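Side-chain contacts in porin (Pseudomonas aeruginosa, PDB 3T24), which probably forms a beta-barrel channel through the bacterial outer membrane for the passage of small, largely carboxylate-bearing solutes: residues K121-M126 and D292-N297; N143-E146 and L150-D153; Y199-T202 and S206-Y209. All blocks are in the same frame, centred on the assembly; numbering follows the deposited sequence.

Contact 1: residues K121-M126 and D292-N297; sequences KLPVIM and DPYLVN
The pyrrolidine ring of P123 and the phenol ring of Y294 lie side by side and point the same way, joining two loops folded inward within an OprD-family beta-barrel. Counted by the strands that flank them, these loops probably correspond to the constriction loops that narrow the pore in this family. P123 closes on the CD2 side of the tyrosine, with CB 3.6 Å from Y294 CD2. M126 comes to the CD1 side, crossing the ring at a slant, and its CG stands 4.1 Å from Y294 CD1. The methionine chain bends at chi2 and chi3, which keeps its sulfur near the tyrosine. SD lies 5.2 Å from the Y294 ring centroid and 44° off the ring normal, an oblique Met-aromatic contact. Each residue type suits its place: proline is rigid and matches a flat partner, while a flexible methionine can bend alongside the ring. R242 adds a cation-pi contact to the same ring, so the tyrosine meets both apolar and charged neighbours.

Y294 is the centre of an inverse gamma turn, and P123 lies within a type I turn running from L122 to I125. Two tightly turned backbones thus face each other, and water links them where they do not bond directly. One water donates to P123 O and accepts from Y294 N; a second accepts from M126 N and donates to D292 O. The carboxylate of D292 is engaged by N128, and the D292 side chain is about 5 Å from a bound sulfate, probably from the crystallisation liquor. Directly between the loops, D292 N donates to M126 O at 2.8 Å, almost in line with the carbonyl bond (172° at the oxygen).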
ATOM      1  N   LYS A 121       5.545   5.465   4.592  1.00 30.24           N
ATOM      2  CA  LYS A 121       5.675   4.403   3.584  1.00 32.65           C
ATOM      3  C   LYS A 121       6.806   3.481   4.008  1.00 29.27           C
ATOM      4  O   LYS A 121       7.959   3.726   3.699  1.00 33.82           O
ATOM      5  CB  LYS A 121       5.982   4.967   2.204  1.00 39.95           C
ATOM      6  CG  LYS A 121       4.824   4.943   1.246  1.00 58.79           C
ATOM      7  CD  LYS A 121       5.092   4.024   0.063  1.00 70.64           C
ATOM      8  CE  LYS A 121       6.307   4.473  -0.726  1.00 77.21           C
ATOM      9  NZ  LYS A 121       6.409   3.737  -2.022  1.00 82.28           N
ATOM     10  N   LEU A 122       6.465   2.423   4.720  1.00 24.86           N
ATOM     11  CA  LEU A 122       7.465   1.564   5.320  1.00 23.52           C
ATOM     12  C   LEU A 122       7.059   0.083   5.247  1.00 32.25           C
ATOM     13  O   LEU A 122       5.877  -0.237   5.163  1.00 43.64           O
ATOM     14  CB  LEU A 122       7.667   1.975   6.774  1.00 22.40           C
ATOM     15  CG  LEU A 122       8.223   3.381   6.999  1.00 32.22           C
ATOM     16  CD1 LEU A 122       7.970   3.777   8.444  1.00 26.45           C
ATOM     17  CD2 LEU A 122       9.733   3.516   6.617  1.00 22.89           C
ATOM     18  N   PRO A 123       8.046  -0.829   5.289  1.00 31.10           N
ATOM     19  CA  PRO A 123       7.673  -2.245   5.226  1.00 23.49           C
ATOM     20  C   PRO A 123       6.704  -2.644   6.311  1.00 22.71           C
ATOM     21  O   PRO A 123       5.920  -3.565   6.099  1.00 23.22           O
ATOM     22  CB  PRO A 123       9.015  -2.964   5.403  1.00 23.37           C
ATOM     23  CG  PRO A 123      10.005  -2.006   4.757  1.00 24.32           C
ATOM     24  CD  PRO A 123       9.508  -0.633   5.165  1.00 22.01           C
ATOM     25  N   VAL A 124       6.722  -1.954   7.445  1.00 21.59           N
ATOM     26  CA  VAL A 124       5.787  -2.290   8.509  1.00 22.38           C
ATOM     27  C   VAL A 124       4.518  -1.455   8.548  1.00 23.52           C
ATOM     28  O   VAL A 124       3.700  -1.634   9.449  1.00 25.02           O
ATOM     29  CB  VAL A 124       6.464  -2.231   9.877  1.00 26.51           C
ATOM     30  CG1 VAL A 124       7.460  -3.366   9.986  1.00 25.47           C
ATOM     31  CG2 VAL A 124       7.139  -0.883  10.064  1.00 27.15           C
ATOM     32  N   ILE A 125       4.350  -0.556   7.578  1.00 25.59           N
ATOM     33  CA  ILE A 125       3.110   0.226   7.455  1.00 21.74           C
ATOM     34  C   ILE A 125       2.994   0.857   6.058  1.00 23.25           C
ATOM     35  O   ILE A 125       3.684   1.840   5.725  1.00 25.10           O
ATOM     36  CB  ILE A 125       2.961   1.292   8.587  1.00 20.90           C
ATOM     37  CG1 ILE A 125       1.750   2.195   8.348  1.00 25.27           C
ATOM     38  CG2 ILE A 125       4.187   2.179   8.675  1.00 22.79           C
ATOM     39  CD1 ILE A 125       0.464   1.416   7.942  1.00 44.00           C
ATOM     40  N   MET A 126       2.136   0.266   5.233  1.00 21.10           N
ATOM     41  CA  MET A 126       1.839   0.808   3.909  1.00 26.67           C
ATOM     42  C   MET A 126       0.383   1.222   3.858  1.00 25.42           C
ATOM     43  O   MET A 126      -0.501   0.397   3.675  1.00 26.76           O
ATOM     44  CB  MET A 126       2.148  -0.189   2.784  1.00 24.38           C
ATOM     45  CG  MET A 126       3.603  -0.560   2.693  1.00 26.85           C
ATOM     46  SD  MET A 126       4.605   0.707   1.883  1.00 30.29           S
ATOM     47  CE  MET A 126       3.813   0.734   0.277  1.00 31.56           C
ATOM     48  N   ASP A 292      -2.366  -1.626   3.569  1.00 24.67           N
ATOM     49  CA  ASP A 292      -1.905  -2.679   2.666  1.00 26.34           C
ATOM     50  C   ASP A 292      -0.766  -3.463   3.299  1.00 32.90           C
ATOM     51  O   ASP A 292       0.148  -2.874   3.913  1.00 35.45           O
ATOM     52  CB  ASP A 292      -1.333  -2.080   1.378  1.00 23.18           C
ATOM     53  CG  ASP A 292      -2.370  -1.349   0.547  1.00 29.94           C
ATOM     54  OD1 ASP A 292      -3.568  -1.453   0.862  1.00 28.47           O
ATOM     55  OD2 ASP A 292      -1.973  -0.652  -0.422  1.00 34.40           O
ATOM     56  N   PRO A 293      -0.756  -4.787   3.093  1.00 31.41           N
ATOM     57  CA  PRO A 293       0.371  -5.518   3.655  1.00 26.42           C
ATOM     58  C   PRO A 293       1.497  -5.405   2.667  1.00 26.30           C
ATOM     59  O   PRO A 293       1.279  -5.524   1.475  1.00 26.91           O
ATOM     60  CB  PRO A 293      -0.137  -6.961   3.683  1.00 22.66           C
ATOM     61  CG  PRO A 293      -0.994  -7.044   2.445  1.00 27.23           C
ATOM     62  CD  PRO A 293      -1.574  -5.638   2.211  1.00 28.35           C
ATOM     63  N   TYR A 294       2.700  -5.194   3.163  1.00 20.48           N
ATOM     64  CA  TYR A 294       3.841  -5.167   2.300  1.00 21.77           C
ATOM     65  C   TYR A 294       4.249  -6.594   1.942  1.00 32.62           C
ATOM     66  O   TYR A 294       5.151  -7.151   2.549  1.00 30.99           O
ATOM     67  CB  TYR A 294       4.961  -4.428   3.022  1.00 26.44           C
ATOM     68  CG  TYR A 294       6.136  -4.099   2.151  1.00 30.97           C
ATOM     69  CD1 TYR A 294       5.975  -3.359   0.973  1.00 30.31           C
ATOM     70  CD2 TYR A 294       7.423  -4.498   2.514  1.00 32.29           C
ATOM     71  CE1 TYR A 294       7.075  -3.048   0.167  1.00 26.38           C
ATOM     72  CE2 TYR A 294       8.523  -4.183   1.722  1.00 34.62           C
ATOM     73  CZ  TYR A 294       8.347  -3.464   0.555  1.00 34.90           C
ATOM     74  OH  TYR A 294       9.451  -3.174  -0.222  1.00 43.49           O
ATOM     75  N   LEU A 295       3.579  -7.173   0.947  1.00 34.24           N
ATOM     76  CA  LEU A 295       3.812  -8.561   0.525  1.00 25.96           C
ATOM     77  C   LEU A 295       3.825  -8.650  -1.003  1.00 28.78           C
ATOM     78  O   LEU A 295       2.963  -8.089  -1.667  1.00 30.80           O
ATOM     79  CB  LEU A 295       2.698  -9.483   1.074  1.00 24.39           C
ATOM     80  CG  LEU A 295       2.576  -9.609   2.602  1.00 27.48           C
ATOM     81  CD1 LEU A 295       1.270 -10.298   3.028  1.00 19.91           C
ATOM     82  CD2 LEU A 295       3.802 -10.320   3.209  1.00 21.77           C
ATOM     83  N   VAL A 296       4.775  -9.380  -1.568  1.00 27.30           N
ATOM     84  CA  VAL A 296       4.900  -9.421  -3.023  1.00 29.54           C
ATOM     85  C   VAL A 296       3.686 -10.003  -3.745  1.00 31.27           C
ATOM     86  O   VAL A 296       3.454  -9.687  -4.901  1.00 35.21           O
ATOM     87  CB  VAL A 296       6.173 -10.187  -3.496  1.00 28.55           C
ATOM     88  CG1 VAL A 296       7.424  -9.470  -3.047  1.00 29.35           C
ATOM     89  CG2 VAL A 296       6.152 -11.672  -3.022  1.00 28.51           C
ATOM     90  N   ASN A 297       2.921 -10.869  -3.090  1.00 36.63           N
ATOM     91  CA  ASN A 297       1.747 -11.448  -3.754  1.00 36.81           C
ATOM     92  C   ASN A 297       0.423 -10.855  -3.319  1.00 33.76           C
ATOM     93  O   ASN A 297      -0.642 -11.383  -3.629  1.00 32.71           O
ATOM     94  CB  ASN A 297       1.722 -12.959  -3.614  1.00 37.55           C
ATOM     95  CG  ASN A 297       2.838 -13.612  -4.373  1.00 39.97           C
ATOM     96  OD1 ASN A 297       3.458 -12.985  -5.253  1.00 39.75           O
ATOM     97  ND2 ASN A 297       3.114 -14.886  -4.049  1.00 31.92           N
TER
HETATM   98  O   HOH W   1       3.282  -4.478   6.059  1.00 23.42           O
HETATM   99  O   HOH W   2       1.307  -2.457   6.325  1.00 21.87           O

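Contact 2: residues N143-E146 and L150-D153; sequences NSME and LTLD
M145 lays its side chain along T151, the two pointing the same way, and its terminal methyl CE reaches T151 CG2 at 3.6 Å. The chain is extended beyond CG (chi2 168°, chi3 175°), which carries CE along the threonine while CG remains 3.7 Å from T151 OG1. Two residues before M145, N143 crosses T151 at a slant, bringing ND2 to 4.2 Å from the same CG2. The branched threonine therefore offers one methyl to two neighbours, a compact partner for a long flexible chain and a short amide.

Beneath these side chains runs an antiparallel hairpin. S144 and L152 form a hydrogen-bonded pair: S144 N donates to L152 O at 2.8 Å, and L152 N to S144 O at 2.9 Å, the latter nearly straight at the hydrogen (172°). N143 and D153 are the adjoining non-hydrogen-bonded pair.

The two sheet faces differ. L152 shares its face with S144, whose hydroxyl is satisfied there by S111 on the neighbouring strand, and L150 comes close to a bound detergent. N143 and D153 occupy the other face, probably the channel side of the barrel wall. Bonded backbone groups, a serine hydroxyl tied to the next strand and L150 beside detergent are consistent with a wall that satisfies its polar atoms internally, so that apolar side chains can meet lipid.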
ATOM      1  N   ASN A 143      12.304  11.170  10.186  1.00 41.24           N
ATOM      2  CA  ASN A 143      13.143  10.623   9.130  1.00 37.06           C
ATOM      3  C   ASN A 143      14.504  11.319   9.144  1.00 40.45           C
ATOM      4  O   ASN A 143      14.588  12.543   9.251  1.00 44.54           O
ATOM      5  CB  ASN A 143      12.466  10.765   7.769  1.00 36.19           C
ATOM      6  CG  ASN A 143      13.400  10.434   6.622  1.00 52.64           C
ATOM      7  OD1 ASN A 143      14.543  10.891   6.584  1.00 64.87           O
ATOM      8  ND2 ASN A 143      12.924   9.640   5.685  1.00 49.90           N
ATOM      9  N   SER A 144      15.571  10.538   9.026  1.00 45.47           N
ATOM     10  CA  SER A 144      16.926  11.043   9.238  1.00 39.10           C
ATOM     11  C   SER A 144      17.876  10.494   8.181  1.00 37.91           C
ATOM     12  O   SER A 144      17.948   9.289   7.968  1.00 36.17           O
ATOM     13  CB  SER A 144      17.416  10.637  10.631  1.00 38.68           C
ATOM     14  OG  SER A 144      18.563  11.368  11.017  1.00 52.44           O
ATOM     15  N   MET A 145      18.624  11.382   7.535  1.00 38.52           N
ATOM     16  CA  MET A 145      19.589  10.949   6.543  1.00 40.06           C
ATOM     17  C   MET A 145      20.948  11.611   6.745  1.00 40.61           C
ATOM     18  O   MET A 145      21.623  11.979   5.780  1.00 40.53           O
ATOM     19  CB  MET A 145      19.039  11.227   5.146  1.00 47.36           C
ATOM     20  CG  MET A 145      17.749  10.463   4.870  1.00 55.71           C
ATOM     21  SD  MET A 145      16.846  10.970   3.392  1.00 84.82           S
ATOM     22  CE  MET A 145      15.542   9.741   3.389  1.00 80.96           C
ATOM     23  N   GLU A 146      21.353  11.778   7.999  1.00 37.30           N
ATOM     24  CA  GLU A 146      22.609  12.502   8.265  1.00 39.74           C
ATOM     25  C   GLU A 146      23.825  11.812   7.651  1.00 40.40           C
ATOM     26  O   GLU A 146      24.792  12.463   7.254  1.00 42.80           O
ATOM     27  CB  GLU A 146      22.833  12.728   9.762  1.00 39.98           C
ATOM     28  CG  GLU A 146      21.792  13.613  10.423  1.00 40.16           C
ATOM     29  CD  GLU A 146      21.698  15.009   9.813  1.00 42.57           C
ATOM     30  OE1 GLU A 146      20.558  15.511   9.701  1.00 45.72           O
ATOM     31  OE2 GLU A 146      22.751  15.614   9.478  1.00 44.98           O
ATOM     32  N   LEU A 150      22.541   6.078   4.582  1.00 39.21           N
ATOM     33  CA  LEU A 150      21.783   5.555   5.712  1.00 40.30           C
ATOM     34  C   LEU A 150      20.550   6.393   6.015  1.00 40.36           C
ATOM     35  O   LEU A 150      20.635   7.603   6.258  1.00 35.28           O
ATOM     36  CB  LEU A 150      22.660   5.440   6.954  1.00 32.19           C
ATOM     37  CG  LEU A 150      22.027   4.790   8.182  1.00 33.00           C
ATOM     38  CD1 LEU A 150      21.934   3.257   8.032  1.00 30.29           C
ATOM     39  CD2 LEU A 150      22.818   5.149   9.430  1.00 31.38           C
ATOM     40  N   THR A 151      19.407   5.726   6.008  1.00 39.05           N
ATOM     41  CA  THR A 151      18.133   6.373   6.226  1.00 38.95           C
ATOM     42  C   THR A 151      17.481   5.748   7.432  1.00 40.69           C
ATOM     43  O   THR A 151      17.207   4.558   7.443  1.00 42.08           O
ATOM     44  CB  THR A 151      17.209   6.173   5.026  1.00 39.48           C
ATOM     45  OG1 THR A 151      17.731   6.895   3.905  1.00 46.93           O
ATOM     46  CG2 THR A 151      15.819   6.675   5.338  1.00 27.17           C
ATOM     47  N   LEU A 152      17.230   6.558   8.450  1.00 37.48           N
ATOM     48  CA  LEU A 152      16.624   6.068   9.670  1.00 30.60           C
ATOM     49  C   LEU A 152      15.242   6.685   9.823  1.00 36.27           C
ATOM     50  O   LEU A 152      15.000   7.812   9.401  1.00 36.42           O
ATOM     51  CB  LEU A 152      17.498   6.427  10.871  1.00 34.02           C
ATOM     52  CG  LEU A 152      18.965   5.990  10.775  1.00 37.72           C
ATOM     53  CD1 LEU A 152      19.819   6.778  11.725  1.00 29.39           C
ATOM     54  CD2 LEU A 152      19.091   4.503  11.074  1.00 37.83           C
ATOM     55  N   ASP A 153      14.334   5.937  10.430  1.00 32.82           N
ATOM     56  CA  ASP A 153      13.006   6.441  10.696  1.00 31.92           C
ATOM     57  C   ASP A 153      12.617   5.997  12.100  1.00 31.77           C
ATOM     58  O   ASP A 153      13.221   5.100  12.666  1.00 36.92           O
ATOM     59  CB  ASP A 153      12.025   5.897   9.661  1.00 33.60           C
ATOM     60  CG  ASP A 153      11.823   4.403   9.793  1.00 45.94           C
ATOM     61  OD1 ASP A 153      11.115   3.991  10.737  1.00 51.94           O
ATOM     62  OD2 ASP A 153      12.388   3.639   8.975  1.00 48.20           O
TER

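Contact 3: residues Y199-T202 and S206-Y209; sequences YKWT and STSY. With C8E ((hydroxyethyloxy)tri(ethyloxy)octane), chain L; C8E ((hydroxyethyloxy)tri(ethyloxy)octane), chain M; C8E ((hydroxyethyloxy)tri(ethyloxy)octane), chain J.
An indole N-H bonded across a hairpin to a threonine hydroxyl is the unusual feature here: W201 NE1 donates to T207 OG1 at 3.1 Å. This bond is nearly straight (169°), and the oxygen lies only 4° out of the ring plane, close to the line of the N-H. Both faces of the same indole are occupied as well. On one, Y199, two residues earlier, brings CD2 over the ring centre, 3.5 Å above the plane. W201 CE2 in turn lies in the plane of the tyrosine ring at its edge, so the phenol approaches edge first. The opposite face carries a C8E detergent (chain L), whose C8 sits toward the rim, 3.5 Å from W201 CZ2.

T207 makes its bond from a chi1 of 71°, which puts OG1 between its backbone N and carbonyl carbon and leaves CG2 beside the indole edge, 3.3 Å from W201 NE1. A second detergent (chain M) brings its C8 to 3.3 Å from T207 OG1. Threonine suits this spot because it supplies both an acceptor for the indole and a methyl to pack against it.

Backbone bonds fix the register. Y199 N donates to T207 O at 2.9 Å, and T207 N returns a longer bond to Y199 O. K200 and S206 form the next pair, on the other face. W201 and T202 both stand opposite L205, a classic beta bulge. A third detergent (chain J) meets the ring edge of Y209, with C16 3.6 Å from Y209 CD2. Tyrosine and tryptophan among detergent molecules near a hairpin turn are consistent with the aromatic girdle of outer-membrane beta-barrels, where indole and phenol rings sit at the membrane interface.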
ATOM      1  N   TYR A 199      20.191   0.792   4.368  1.00 46.61           N
ATOM      2  CA  TYR A 199      21.546   1.168   4.009  1.00 47.38           C
ATOM      3  C   TYR A 199      21.852   0.750   2.582  1.00 49.45           C
ATOM      4  O   TYR A 199      21.697  -0.415   2.222  1.00 52.64           O
ATOM      5  CB  TYR A 199      22.544   0.499   4.954  1.00 44.65           C
ATOM      6  CG  TYR A 199      23.950   0.992   4.749  1.00 50.33           C
ATOM      7  CD1 TYR A 199      24.255   2.341   4.882  1.00 50.54           C
ATOM      8  CD2 TYR A 199      24.973   0.115   4.427  1.00 52.89           C
ATOM      9  CE1 TYR A 199      25.545   2.806   4.701  1.00 50.90           C
ATOM     10  CE2 TYR A 199      26.264   0.564   4.248  1.00 53.24           C
ATOM     11  CZ  TYR A 199      26.544   1.913   4.378  1.00 52.97           C
ATOM     12  OH  TYR A 199      27.827   2.369   4.196  1.00 53.28           O
ATOM     13  N   LYS A 200      22.289   1.707   1.775  1.00 51.49           N
ATOM     14  CA  LYS A 200      22.709   1.427   0.413  1.00 55.28           C
ATOM     15  C   LYS A 200      24.180   1.041   0.429  1.00 55.29           C
ATOM     16  O   LYS A 200      25.053   1.884   0.622  1.00 60.29           O
ATOM     17  CB  LYS A 200      22.460   2.641  -0.488  1.00 65.00           C
ATOM     18  CG  LYS A 200      20.983   3.036  -0.565  1.00 67.60           C
ATOM     19  CD  LYS A 200      20.754   4.353  -1.314  1.00 73.90           C
ATOM     20  CE  LYS A 200      20.516   4.133  -2.802  1.00 79.43           C
ATOM     21  NZ  LYS A 200      21.743   3.643  -3.499  1.00 86.78           N
ATOM     22  N   TRP A 201      24.446  -0.246   0.259  1.00 52.03           N
ATOM     23  CA  TRP A 201      25.809  -0.754   0.267  1.00 55.25           C
ATOM     24  C   TRP A 201      26.517  -0.330  -1.002  1.00 58.40           C
ATOM     25  O   TRP A 201      27.695   0.017  -0.987  1.00 61.57           O
ATOM     26  CB  TRP A 201      25.802  -2.279   0.374  1.00 57.05           C
ATOM     27  CG  TRP A 201      25.148  -2.763   1.616  1.00 55.58           C
ATOM     28  CD1 TRP A 201      23.824  -3.037   1.791  1.00 55.87           C
ATOM     29  CD2 TRP A 201      25.783  -3.017   2.869  1.00 54.56           C
ATOM     30  NE1 TRP A 201      23.596  -3.456   3.076  1.00 55.34           N
ATOM     31  CE2 TRP A 201      24.785  -3.452   3.761  1.00 53.09           C
ATOM     32  CE3 TRP A 201      27.101  -2.927   3.325  1.00 60.73           C
ATOM     33  CZ2 TRP A 201      25.059  -3.793   5.078  1.00 56.22           C
ATOM     34  CZ3 TRP A 201      27.375  -3.271   4.630  1.00 64.58           C
ATOM     35  CH2 TRP A 201      26.356  -3.698   5.495  1.00 62.15           C
ATOM     36  N   THR A 202      25.789  -0.390  -2.111  1.00 59.37           N
ATOM     37  CA  THR A 202      26.271   0.124  -3.382  1.00 65.34           C
ATOM     38  C   THR A 202      25.052   0.755  -4.000  1.00 70.36           C
ATOM     39  O   THR A 202      23.961   0.640  -3.447  1.00 68.87           O
ATOM     40  CB  THR A 202      26.740  -0.992  -4.321  1.00 68.11           C
ATOM     41  OG1 THR A 202      25.597  -1.695  -4.830  1.00 71.07           O
ATOM     42  CG2 THR A 202      27.664  -1.962  -3.595  1.00 65.90           C
ATOM     43  N   SER A 206      20.716  -2.606  -1.512  1.00 49.80           N
ATOM     44  CA  SER A 206      20.407  -2.093  -0.192  1.00 54.46           C
ATOM     45  C   SER A 206      19.762  -3.156   0.659  1.00 50.59           C
ATOM     46  O   SER A 206      19.130  -4.078   0.150  1.00 50.33           O
ATOM     47  CB  SER A 206      19.529  -0.846  -0.276  1.00 56.68           C
ATOM     48  OG  SER A 206      18.394  -1.098  -1.077  1.00 63.08           O
ATOM     49  N   THR A 207      19.943  -3.030   1.965  1.00 50.31           N
ATOM     50  CA  THR A 207      19.221  -3.873   2.899  1.00 49.30           C
ATOM     51  C   THR A 207      18.503  -2.978   3.893  1.00 49.78           C
ATOM     52  O   THR A 207      18.876  -1.812   4.087  1.00 42.80           O
ATOM     53  CB  THR A 207      20.152  -4.846   3.640  1.00 51.53           C
ATOM     54  OG1 THR A 207      20.965  -4.132   4.586  1.00 52.80           O
ATOM     55  CG2 THR A 207      21.037  -5.568   2.650  1.00 54.14           C
ATOM     56  N   SER A 208      17.468  -3.530   4.514  1.00 44.97           N
ATOM     57  CA  SER A 208      16.687  -2.791   5.483  1.00 41.99           C
ATOM     58  C   SER A 208      16.273  -3.662   6.659  1.00 40.86           C
ATOM     59  O   SER A 208      16.096  -4.871   6.533  1.00 41.49           O
ATOM     60  CB  SER A 208      15.456  -2.197   4.811  1.00 36.13           C
ATOM     61  OG  SER A 208      14.640  -3.221   4.280  1.00 37.30           O
ATOM     62  N   TYR A 209      16.127  -3.026   7.810  1.00 44.13           N
ATOM     63  CA  TYR A 209      15.619  -3.667   9.008  1.00 39.68           C
ATOM     64  C   TYR A 209      14.559  -2.731   9.628  1.00 34.10           C
ATOM     65  O   TYR A 209      14.828  -1.578   9.928  1.00 34.83           O
ATOM     66  CB  TYR A 209      16.782  -3.973   9.968  1.00 41.96           C
ATOM     67  CG  TYR A 209      16.394  -4.572  11.298  1.00 48.78           C
ATOM     68  CD1 TYR A 209      16.244  -5.936  11.449  1.00 59.37           C
ATOM     69  CD2 TYR A 209      16.208  -3.775  12.410  1.00 55.10           C
ATOM     70  CE1 TYR A 209      15.902  -6.491  12.666  1.00 63.73           C
ATOM     71  CE2 TYR A 209      15.864  -4.318  13.632  1.00 61.60           C
ATOM     72  CZ  TYR A 209      15.713  -5.679  13.754  1.00 65.38           C
ATOM     73  OH  TYR A 209      15.374  -6.232  14.966  1.00 68.81           O
TER
HETATM   74  C6  C8E L 403      24.322  -7.236   5.795  1.00 85.94           C
HETATM   75  C7  C8E L 403      25.112  -7.941   4.696  1.00 88.21           C
HETATM   76  C8  C8E L 403      25.603  -6.915   3.686  1.00 89.25           C
HETATM   77  O9  C8E L 403      26.977  -7.104   3.421  1.00 88.98           O
HETATM   78  C10 C8E L 403      27.161  -7.555   2.100  1.00 88.11           C
HETATM   79  C11 C8E L 403      27.582  -6.344   1.272  1.00 86.24           C
HETATM   80  O12 C8E L 403      28.155  -6.760   0.047  1.00 87.25           O
HETATM   81  C13 C8E L 403      27.920  -5.842  -1.002  1.00 84.43           C
HETATM   82  C14 C8E L 403      28.392  -6.463  -2.312  1.00 83.24           C
HETATM   83  O15 C8E L 403      27.373  -7.220  -2.929  1.00 83.75           O
HETATM   84  C16 C8E L 403      27.368  -6.916  -4.305  1.00 79.31           C
HETATM   85  C17 C8E L 403      27.189  -5.407  -4.445  1.00 76.02           C
HETATM   86  O18 C8E L 403      27.477  -5.031  -5.776  1.00 72.40           O
HETATM   87  C19 C8E L 403      26.450  -5.485  -6.625  1.00 68.53           C
HETATM   88  C20 C8E L 403      25.958  -4.385  -7.566  1.00 72.37           C
HETATM   89  O21 C8E L 403      25.767  -4.925  -8.866  1.00 74.19           O
HETATM   90  C1  C8E M 404      19.587  -8.738   5.365  1.00 62.62           C
HETATM   91  C2  C8E M 404      19.119  -7.724   6.409  1.00 61.64           C
HETATM   92  C3  C8E M 404      20.288  -6.878   6.908  1.00 65.77           C
HETATM   93  C4  C8E M 404      19.835  -5.947   8.033  1.00 68.75           C
HETATM   94  C5  C8E M 404      20.929  -5.701   9.076  1.00 74.09           C
HETATM   95  C6  C8E M 404      20.756  -4.354   9.780  1.00 78.24           C
HETATM   96  C7  C8E M 404      21.521  -3.211   9.109  1.00 82.58           C
HETATM   97  C8  C8E M 404      21.103  -2.947   7.665  1.00 83.19           C
HETATM   98  O9  C8E M 404      20.174  -1.890   7.716  1.00 83.88           O
HETATM   99  C10 C8E M 404      20.764  -0.753   8.299  1.00 83.62           C
HETATM  100  C11 C8E M 404      19.887  -0.141   9.389  1.00 82.67           C
HETATM  101  O12 C8E M 404      19.898  -0.995  10.518  1.00 80.95           O
HETATM  102  C1  C8E J 401       8.293   6.368  20.128  1.00 47.55           C
HETATM  103  C2  C8E J 401       8.892   5.519  19.008  1.00 47.24           C
HETATM  104  C3  C8E J 401       9.345   4.166  19.549  1.00 48.75           C
HETATM  105  C4  C8E J 401      10.272   3.403  18.601  1.00 52.25           C
HETATM  106  C5  C8E J 401      10.589   1.999  19.136  1.00 58.53           C
HETATM  107  C6  C8E J 401      12.070   1.784  19.503  1.00 64.40           C
HETATM  108  C7  C8E J 401      12.510   0.313  19.444  1.00 67.25           C
HETATM  109  C8  C8E J 401      12.637  -0.396  20.797  1.00 72.12           C
HETATM  110  O9  C8E J 401      12.278  -1.779  20.697  1.00 74.05           O
HETATM  111  C10 C8E J 401      13.349  -2.680  20.382  1.00 71.23           C
HETATM  112  C11 C8E J 401      13.305  -3.093  18.907  1.00 65.17           C
HETATM  113  O12 C8E J 401      13.692  -1.983  18.110  1.00 61.53           O
HETATM  114  C13 C8E J 401      14.140  -2.291  16.797  1.00 63.34           C
HETATM  115  C14 C8E J 401      15.418  -1.519  16.437  1.00 68.65           C
HETATM  116  O15 C8E J 401      15.212  -0.517  15.452  1.00 65.09           O
HETATM  117  C16 C8E J 401      15.940  -0.710  14.252  1.00 62.11           C
HETATM  118  C17 C8E J 401      16.969   0.400  14.020  1.00 63.54           C
HETATM  119  O18 C8E J 401      17.666   0.205  12.800  1.00 63.34           O

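Overall arrangement
None of the three contacts is a buried core; they differ in what they face. Contacts 2 and 3 are successive hairpins of the barrel wall, their centres 12 Å apart, joined by the neighbouring strands 150-161 and 192-200; L150 CD1 packs on Y199 CD1 at 4.0 Å. Both rely on paired backbone bonds, but contact 3 adds aromatic rings and closer detergent packing around an indole. Contact 1 lies near the centre of the folded chain and joins two loops distant in sequence, using water bridges and mixed apolar-aromatic packing instead of strand pairing. It touches contact 2, where L122 CD2 packs 3.6 Å from D153 OD2, but stays about 5 Å from contact 3 at the nearest atoms.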